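Local coordinates for protein lipoteichoic acid primase (Listeria monocytogenes, PDB 4UOP) that is a lipoteichoic acid primase whose extracellular catalytic domain belongs to the sulfatase family and holds a magnesium ion, at residues L204-Q207 / Y208-Q212. Residues are numbered along the deposited sequence; the frame is centred on the assembly and turned at random.
Sequences LEEQ and YKNNQ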
ATOM      1  N   LEU B 204       1.285 -33.132  15.401  1.00 19.86           N
ATOM      2  CA  LEU B 204       1.720 -33.815  14.181  1.00 20.98           C
ATOM      3  C   LEU B 204       2.029 -35.288  14.456  1.00 21.67           C
ATOM      4  O   LEU B 204       1.687 -36.147  13.655  1.00 18.54           O
ATOM      5  CB  LEU B 204       2.950 -33.140  13.575  1.00 21.69           C
ATOM      6  CG  LEU B 204       2.905 -31.611  13.379  1.00 22.57           C
ATOM      7  CD1 LEU B 204       4.090 -31.119  12.554  1.00 23.20           C
ATOM      8  CD2 LEU B 204       1.591 -31.173  12.773  1.00 23.07           C
ATOM      9  N   GLU B 205       2.694 -35.555  15.579  1.00 21.26           N
ATOM     10  CA  GLU B 205       3.044 -36.917  15.968  1.00 24.69           C
ATOM     11  C   GLU B 205       1.805 -37.799  16.151  1.00 24.43           C
ATOM     12  O   GLU B 205       1.808 -38.961  15.755  1.00 24.09           O
ATOM     13  CB  GLU B 205       3.882 -36.905  17.260  1.00 29.51           C
ATOM     14  CG  GLU B 205       4.498 -38.250  17.606  1.00 34.40           C
ATOM     15  CD  GLU B 205       5.444 -38.168  18.793  1.00 39.38           C
ATOM     16  OE1 GLU B 205       5.102 -37.484  19.784  1.00 46.10           O
ATOM     17  OE2 GLU B 205       6.535 -38.777  18.727  1.00 46.34           O
ATOM     18  N   GLU B 206       0.737 -37.248  16.723  1.00 24.81           N
ATOM     19  CA  GLU B 206      -0.476 -38.039  16.893  1.00 25.76           C
ATOM     20  C   GLU B 206      -1.200 -38.293  15.582  1.00 24.21           C
ATOM     21  O   GLU B 206      -1.752 -39.374  15.393  1.00 22.98           O
ATOM     22  CB  GLU B 206      -1.398 -37.430  17.945  1.00 29.64           C
ATOM     23  CG  GLU B 206      -0.855 -37.642  19.364  1.00 35.05           C
ATOM     24  CD  GLU B 206      -0.283 -39.051  19.615  1.00 38.88           C
ATOM     25  OE1 GLU B 206      -1.079 -40.023  19.688  1.00 43.15           O
ATOM     26  OE2 GLU B 206       0.962 -39.195  19.757  1.00 39.76           O
ATOM     27  N   GLN B 207      -1.160 -37.330  14.662  1.00 20.98           N
ATOM     28  CA  GLN B 207      -1.736 -37.565  13.343  1.00 21.40           C
ATOM     29  C   GLN B 207      -0.944 -38.632  12.594  1.00 20.62           C
ATOM     30  O   GLN B 207      -1.514 -39.513  11.943  1.00 21.56           O
ATOM     31  CB  GLN B 207      -1.759 -36.269  12.535  1.00 21.62           C
ATOM     32  CG  GLN B 207      -2.819 -35.295  13.005  1.00 22.17           C
ATOM     33  CD  GLN B 207      -2.738 -33.974  12.273  1.00 22.31           C
ATOM     34  OE1 GLN B 207      -1.687 -33.325  12.252  1.00 22.74           O
ATOM     35  NE2 GLN B 207      -3.828 -33.591  11.629  1.00 22.87           N
ATOM     36  N   TYR B 208       0.377 -38.550  12.704  1.00 20.40           N
ATOM     37  CA  TYR B 208       1.272 -39.523  12.090  1.00 20.35           C
ATOM     38  C   TYR B 208       0.970 -40.956  12.597  1.00 21.88           C
ATOM     39  O   TYR B 208       0.834 -41.887  11.800  1.00 22.27           O
ATOM     40  CB  TYR B 208       2.709 -39.128  12.393  1.00 21.01           C
ATOM     41  CG  TYR B 208       3.771 -40.115  11.967  1.00 21.20           C
ATOM     42  CD1 TYR B 208       4.002 -40.384  10.635  1.00 22.04           C
ATOM     43  CD2 TYR B 208       4.554 -40.764  12.917  1.00 22.74           C
ATOM     44  CE1 TYR B 208       4.991 -41.280  10.247  1.00 23.79           C
ATOM     45  CE2 TYR B 208       5.550 -41.651  12.547  1.00 24.12           C
ATOM     46  CZ  TYR B 208       5.757 -41.921  11.221  1.00 24.69           C
ATOM     47  OH  TYR B 208       6.747 -42.821  10.892  1.00 25.90           O
ATOM     48  N   LYS B 209       0.892 -41.113  13.911  1.00 22.85           N
ATOM     49  CA  LYS B 209       0.656 -42.429  14.518  1.00 25.91           C
ATOM     50  C   LYS B 209      -0.725 -42.993  14.164  1.00 27.75           C
ATOM     51  O   LYS B 209      -0.909 -44.211  14.087  1.00 28.41           O
ATOM     52  CB  LYS B 209       0.833 -42.357  16.028  1.00 28.36           C
ATOM     53  CG  LYS B 209       2.286 -42.294  16.448  1.00 29.84           C
ATOM     54  CD  LYS B 209       2.435 -42.265  17.962  1.00 32.57           C
ATOM     55  CE  LYS B 209       3.868 -42.534  18.373  1.00 35.42           C
ATOM     56  NZ  LYS B 209       3.962 -42.960  19.797  1.00 38.69           N
ATOM     57  N   ASN B 210      -1.678 -42.104  13.916  1.00 26.84           N
ATOM     58  CA  ASN B 210      -3.020 -42.511  13.550  1.00 28.60           C
ATOM     59  C   ASN B 210      -3.305 -42.585  12.059  1.00 27.67           C
ATOM     60  O   ASN B 210      -4.459 -42.721  11.657  1.00 26.66           O
ATOM     61  CB  ASN B 210      -4.016 -41.633  14.288  1.00 30.62           C
ATOM     62  CG  ASN B 210      -4.022 -41.951  15.768  1.00 34.34           C
ATOM     63  OD1 ASN B 210      -4.800 -42.792  16.203  1.00 43.35           O
ATOM     64  ND2 ASN B 210      -3.089 -41.363  16.535  1.00 34.62           N
ATOM     65  N   ASN B 211      -2.255 -42.524  11.241  1.00 27.50           N
ATOM     66  CA  ASN B 211      -2.399 -42.611   9.790  1.00 28.54           C
ATOM     67  C   ASN B 211      -3.277 -41.533   9.191  1.00 28.63           C
ATOM     68  O   ASN B 211      -3.990 -41.785   8.216  1.00 28.28           O
ATOM     69  CB  ASN B 211      -2.945 -43.991   9.380  1.00 31.32           C
ATOM     70  CG  ASN B 211      -1.859 -44.958   9.021  1.00 34.41           C
ATOM     71  OD1 ASN B 211      -0.683 -44.740   9.319  1.00 38.65           O
ATOM     72  ND2 ASN B 211      -2.246 -46.054   8.375  1.00 35.85           N
ATOM     73  N   GLN B 212      -3.235 -40.335   9.766  1.00 25.85           N
ATOM     74  CA  GLN B 212      -3.967 -39.214   9.209  1.00 24.71           C
ATOM     75  C   GLN B 212      -2.992 -38.347   8.439  1.00 23.54           C
ATOM     76  O   GLN B 212      -2.162 -37.658   9.032  1.00 23.08           O
ATOM     77  CB  GLN B 212      -4.645 -38.409  10.310  1.00 24.84           C
ATOM     78  CG  GLN B 212      -5.323 -37.134   9.817  1.00 24.10           C
ATOM     79  CD  GLN B 212      -6.416 -37.419   8.797  1.00 25.42           C
ATOM     80  OE1 GLN B 212      -7.497 -37.894   9.156  1.00 25.59           O
ATOM     81  NE2 GLN B 212      -6.146 -37.119   7.523  1.00 23.13           N
TER
HETATM   82  O   HOH W   1       3.444 -40.571  21.493  1.00 47.52           O
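The side chain of N210 folds back alongside the last turn of helix 193-209 and lies against the peptide carbonyl of E206, at the Schellman motif that ends this helix. Its ND2 reaches E206 O at 2.7 Å in a nearly straight bond (N-H...O 168°), with the oxygen close to the plane of the amide. CG of N210 stands beside its own backbone N (chi1 -70°), which turns the amide back along the helix; backbone N of N210 bonds to the same E206 O at 3.1 Å, so side chain and main chain of one residue grip a single carbonyl. N211, with positive phi, reverses the chain. Q212 N then returns to Q207 O at 2.9 Å, and N211 N to Y208 O at 3.2 Å, the two bonds of the motif. The Q212 CB methylene lies 4.2 Å from Q207 CB, and both side chains also touch K149 of strand 149-153, while L204 and Q207 pack on F214, where strand 214-219 of the central sheet begins. Y208 meets I273 and D276 instead. On the exposed side the extended K209 chain crosses the bent E206 chain, with K209 CD 3.8 Å from E206 OE2. The charged ends stay apart; one water accepts from K209 NZ at 3.0 Å and donates a weak bond to E206 OE2 at 3.3 Å.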